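Side-chain contacts in tRNA endonuclease VMS1 (Saccharomyces cerevisiae, PDB 5WHG), which cuts polypeptidyl-tRNAs downstream of ribosome-associated quality control, freeing unfinished chains for degradation: residues E29-L32 with N33-K36; K356-C359 with E360-L364. All coordinates share one frame; numbering follows the deposited sequence.

Following the chain from its N terminus, contact 1 comes first, where the short helix 29-34 unwinds into strand 36-37. Contact 2 lies far along the sequence, at the C-terminal end of helix 351-362, in the VLRF1 domain. Each is one continuous stretch that closes no more than a helical turn. The two stand in series and neither nest nor cross. The centres of contacts 1 and 2 are about 20 Å apart and the nearest atoms of contacts 1 and 2 about 5 Å, without touching. What unites them is the four-stranded antiparallel sheet: contact 1 runs into its edge strand 36-37, contact 2 into strand 365-366 at the other edge, and L31, L35 and L364 all pack on L176 of strand 176-179.

Contact 1: E29-L32 with N33-K36; sequences EQLL and NSLK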
loop_
_atom_site.group_PDB
_atom_site.type_symbol
_atom_site.label_atom_id
_atom_site.label_comp_id
_atom_site.label_asym_id
_atom_site.label_seq_id
_atom_site.Cartn_x
_atom_site.Cartn_y
_atom_site.Cartn_z
ATOM N N GLU A 29 5.463 -20.334 4.250
ATOM C CA GLU A 29 5.652 -20.591 5.674
ATOM C C GLU A 29 7.110 -20.903 5.996
ATOM O O GLU A 29 7.589 -20.548 7.080
ATOM C CB GLU A 29 4.742 -21.735 6.135
ATOM C CG GLU A 29 4.425 -21.732 7.637
ATOM C CD GLU A 29 3.761 -23.024 8.111
ATOM O OE1 GLU A 29 3.858 -24.043 7.394
ATOM O OE2 GLU A 29 3.142 -23.023 9.202
ATOM N N GLN A 30 7.829 -21.550 5.069
ATOM C CA GLN A 30 9.244 -21.842 5.288
ATOM C C GLN A 30 10.039 -20.558 5.468
ATOM O O GLN A 30 10.786 -20.401 6.438
ATOM C CB GLN A 30 9.811 -22.655 4.119
ATOM C CG GLN A 30 11.176 -23.300 4.422
ATOM C CD GLN A 30 12.008 -23.589 3.173
ATOM O OE1 GLN A 30 12.122 -22.746 2.282
ATOM N NE2 GLN A 30 12.597 -24.782 3.112
ATOM N N LEU A 31 9.877 -19.617 4.545
ATOM C CA LEU A 31 10.594 -18.354 4.650
ATOM C C LEU A 31 10.138 -17.549 5.869
ATOM O O LEU A 31 10.958 -16.909 6.535
ATOM C CB LEU A 31 10.414 -17.568 3.354
ATOM C CG LEU A 31 11.033 -16.177 3.287
ATOM C CD1 LEU A 31 12.481 -16.244 3.701
ATOM C CD2 LEU A 31 10.910 -15.615 1.882
ATOM N N LEU A 32 8.841 -17.592 6.195
ATOM C CA LEU A 32 8.321 -16.829 7.329
ATOM C C LEU A 32 8.940 -17.295 8.642
ATOM O O LEU A 32 9.550 -16.506 9.374
ATOM C CB LEU A 32 6.800 -16.963 7.387
ATOM C CG LEU A 32 6.035 -15.751 7.887
ATOM C CD1 LEU A 32 6.643 -14.521 7.283
ATOM C CD2 LEU A 32 4.605 -15.869 7.445
ATOM N N ASN A 33 8.782 -18.587 8.955
ATOM C CA ASN A 33 9.264 -19.165 10.206
ATOM C C ASN A 33 10.780 -19.123 10.333
ATOM O O ASN A 33 11.295 -19.374 11.430
ATOM C CB ASN A 33 8.787 -20.616 10.341
ATOM C CG ASN A 33 7.375 -20.727 10.892
ATOM O OD1 ASN A 33 6.585 -19.781 10.832
ATOM N ND2 ASN A 33 7.054 -21.893 11.438
ATOM N N SER A 34 11.504 -18.821 9.254
ATOM C CA SER A 34 12.946 -18.637 9.350
ATOM C C SER A 34 13.331 -17.212 9.740
ATOM O O SER A 34 14.351 -17.029 10.410
ATOM C CB SER A 34 13.636 -19.036 8.028
ATOM O OG SER A 34 13.678 -17.984 7.067
ATOM N N LEU A 35 12.527 -16.209 9.364
ATOM C CA LEU A 35 12.835 -14.807 9.655
ATOM C C LEU A 35 13.143 -14.581 11.134
ATOM O O LEU A 35 12.377 -14.990 12.013
ATOM C CB LEU A 35 11.660 -13.929 9.236
ATOM C CG LEU A 35 11.376 -13.838 7.737
ATOM C CD1 LEU A 35 10.412 -12.687 7.444
ATOM C CD2 LEU A 35 12.672 -13.698 6.914
ATOM N N LYS A 36 14.270 -13.914 11.401
ATOM C CA LYS A 36 14.729 -13.615 12.753
ATOM C C LYS A 36 15.134 -12.150 12.819
ATOM O O LYS A 36 15.980 -11.705 12.032
ATOM C CB LYS A 36 15.923 -14.497 13.158
ATOM C CG LYS A 36 15.794 -15.986 12.859
ATOM C CD LYS A 36 14.765 -16.680 13.743
ATOM C CE LYS A 36 14.968 -18.194 13.698
ATOM N NZ LYS A 36 14.187 -18.936 14.731
#
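The carbonyl of L31 takes the hydroxyl of S34 at 3.0 Å from L31 O to S34 OG, in the last turn of helix 29-34. This is the one hydrogen bond between the two segments made by a side chain. A chi1 of 86° sets OG between the backbone N and the carbonyl carbon of S34, where it can meet L31 O, at a C=O...OG angle of 121° and tilted from the carbonyl plane. The backbone N atoms of S34 and L35 also reach L31 O, but both bonds are weak. With an alanine here in place of S34, L31 O would probably keep just those two weak amide bonds among its partners in the turn, whose end would be held less firmly.

Among the backbone bonds, the one strong bond of regular helical spacing is N33 N to E29 O, 3.0 Å and nearly straight at 172°; S34 N to Q30 O and L35 N to L31 O keep the spacing but are weak. L35 N also reaches back three residues, to L32 O, at 3.0 Å, coming from above the carbonyl plane.

The apolar contacts adjoin this polar end of the turn. L35 points its CB back at the helix, and its two methyls divide the work: L35 CD2 lies 4.1 Å from L31 CD1, while L35 CD1 lies 4.2 Å from L32 CD1. L31 CD1 is also next to S34 OG. Beyond the turn, L32 and L35 rest on L195 of helix 191-198, and L31 and L35 on L176 of strand 176-179.

The chemistry implies a helix end held mainly by its leucines, on L195 and L176, while the S34 hydroxyl supplements weak amide bonds on L31 O before K36 pairs with K166.

Contact 2: K356-C359 with E360-L364; sequences KAWC and ELSYL
The C-terminal end of helix 351-362, in the VLRF1 region of the protein, is where W358 and S362 meet, one helical turn apart. S362 OG bonds W358 O at 2.7 Å, coming from above the carbonyl plane. The same serine faces the indole: S362 CB stands 4.0 Å from the centroid of the W358 five-membered ring, 21° off the normal, a CH-pi contact offset toward the ring's rim. The W358 side chain extends with CG anti to the backbone N (chi1 -176°), which swings the indole alongside the helix and brings one face over S362. L361 CD1 approaches the same indole obliquely, 4.2 Å from W358 CE3. Away from the turn, W358 packs on S208 and L210 of strand 207-214 and its ring meets that of H225.

Toward the end of the helix the bonds weaken. E360 N makes a helical bond to K356 O, 2.9 Å at 158°, and L361 N one to A357 O, but the bonds of S362 N to W358 O and C359 O are both weak. W358 O takes three donors: the S362 hydroxyl and, weakly, the amides of L361 and S362. S362 then pairs with I24 through the backbone, and the chain goes on toward strand 365-366.

Y363 turns its ring back along the helix. C359 O lies in the plane of that ring, at its edge, 3.2 Å from Y363 CD1, and C359 SG sits obliquely to it, 5.5 Å from the Y363 ring centroid, a sulfur-aromatic contact. K19 makes a cation-pi contact with the same ring. E360 bends at chi2; its OE1 bonds Y179 OH and forms a salt bridge with K365. K356 NZ lies alongside E360 CG at 4.2 Å, its charge not in contact with the carboxylate.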
loop_
_atom_site.group_PDB
_atom_site.type_symbol
_atom_site.label_atom_id
_atom_site.label_comp_id
_atom_site.label_asym_id
_atom_site.label_seq_id
_atom_site.Cartn_x
_atom_site.Cartn_y
_atom_site.Cartn_z
ATOM N N LYS A 356 5.137 1.379 -9.293
ATOM C CA LYS A 356 6.553 1.333 -8.938
ATOM C C LYS A 356 6.716 1.495 -7.437
ATOM O O LYS A 356 7.374 0.686 -6.774
ATOM C CB LYS A 356 7.331 2.421 -9.702
ATOM C CG LYS A 356 8.870 2.511 -9.429
ATOM C CD LYS A 356 9.250 3.463 -8.254
ATOM C CE LYS A 356 10.624 3.127 -7.638
ATOM N NZ LYS A 356 10.968 3.950 -6.439
ATOM N N ALA A 357 6.094 2.537 -6.885
ATOM C CA ALA A 357 6.158 2.780 -5.452
ATOM C C ALA A 357 5.656 1.578 -4.669
ATOM O O ALA A 357 6.284 1.161 -3.691
ATOM C CB ALA A 357 5.351 4.027 -5.108
ATOM N N TRP A 358 4.521 1.003 -5.084
ATOM C CA TRP A 358 3.970 -0.130 -4.342
ATOM C C TRP A 358 4.919 -1.323 -4.366
ATOM O O TRP A 358 5.179 -1.937 -3.327
ATOM C CB TRP A 358 2.598 -0.539 -4.883
ATOM C CG TRP A 358 1.997 -1.645 -4.051
ATOM C CD1 TRP A 358 1.698 -2.916 -4.457
ATOM C CD2 TRP A 358 1.662 -1.580 -2.656
ATOM N NE1 TRP A 358 1.180 -3.645 -3.406
ATOM C CE2 TRP A 358 1.153 -2.853 -2.287
ATOM C CE3 TRP A 358 1.741 -0.573 -1.683
ATOM C CZ2 TRP A 358 0.717 -3.145 -0.980
ATOM C CZ3 TRP A 358 1.316 -0.865 -0.383
ATOM C CH2 TRP A 358 0.802 -2.147 -0.047
ATOM N N CYS A 359 5.442 -1.673 -5.542
ATOM C CA CYS A 359 6.369 -2.802 -5.602
ATOM C C CYS A 359 7.601 -2.536 -4.753
ATOM O O CYS A 359 8.136 -3.454 -4.124
ATOM C CB CYS A 359 6.775 -3.106 -7.040
ATOM S SG CYS A 359 5.466 -3.823 -8.051
ATOM N N GLU A 360 8.045 -1.277 -4.706
ATOM C CA GLU A 360 9.162 -0.875 -3.854
ATOM C C GLU A 360 8.848 -1.002 -2.357
ATOM O O GLU A 360 9.767 -1.195 -1.557
ATOM C CB GLU A 360 9.562 0.561 -4.189
ATOM C CG GLU A 360 10.672 1.118 -3.343
ATOM C CD GLU A 360 11.901 0.247 -3.387
ATOM O OE1 GLU A 360 12.484 0.007 -2.310
ATOM O OE2 GLU A 360 12.271 -0.209 -4.496
ATOM N N LEU A 361 7.580 -0.878 -1.944
ATOM C CA LEU A 361 7.251 -1.040 -0.527
ATOM C C LEU A 361 6.916 -2.479 -0.139
ATOM O O LEU A 361 7.074 -2.852 1.033
ATOM C CB LEU A 361 6.056 -0.162 -0.141
ATOM C CG LEU A 361 6.147 1.362 -0.040
ATOM C CD1 LEU A 361 4.763 1.973 -0.257
ATOM C CD2 LEU A 361 6.694 1.777 1.314
ATOM N N SER A 362 6.468 -3.295 -1.084
ATOM C CA SER A 362 5.795 -4.533 -0.748
ATOM C C SER A 362 6.649 -5.778 -0.962
ATOM O O SER A 362 6.164 -6.891 -0.718
ATOM C CB SER A 362 4.488 -4.628 -1.549
ATOM O OG SER A 362 4.740 -4.587 -2.945
ATOM N N TYR A 363 7.903 -5.635 -1.388
ATOM C CA TYR A 363 8.811 -6.768 -1.557
ATOM C C TYR A 363 10.012 -6.600 -0.639
ATOM O O TYR A 363 10.567 -5.500 -0.521
ATOM C CB TYR A 363 9.296 -6.911 -3.005
ATOM C CG TYR A 363 8.237 -7.420 -3.949
ATOM C CD1 TYR A 363 7.321 -6.542 -4.535
ATOM C CD2 TYR A 363 8.153 -8.777 -4.271
ATOM C CE1 TYR A 363 6.346 -6.999 -5.397
ATOM C CE2 TYR A 363 7.181 -9.247 -5.145
ATOM C CZ TYR A 363 6.277 -8.351 -5.697
ATOM O OH TYR A 363 5.304 -8.795 -6.558
ATOM N N LEU A 364 10.414 -7.690 0.010
ATOM C CA LEU A 364 11.606 -7.614 0.840
ATOM C C LEU A 364 12.816 -7.298 -0.036
ATOM O O LEU A 364 12.847 -7.618 -1.225
ATOM C CB LEU A 364 11.814 -8.920 1.604
ATOM C CG LEU A 364 10.758 -9.318 2.633
ATOM C CD1 LEU A 364 11.147 -10.627 3.286
ATOM C CD2 LEU A 364 10.535 -8.227 3.693
#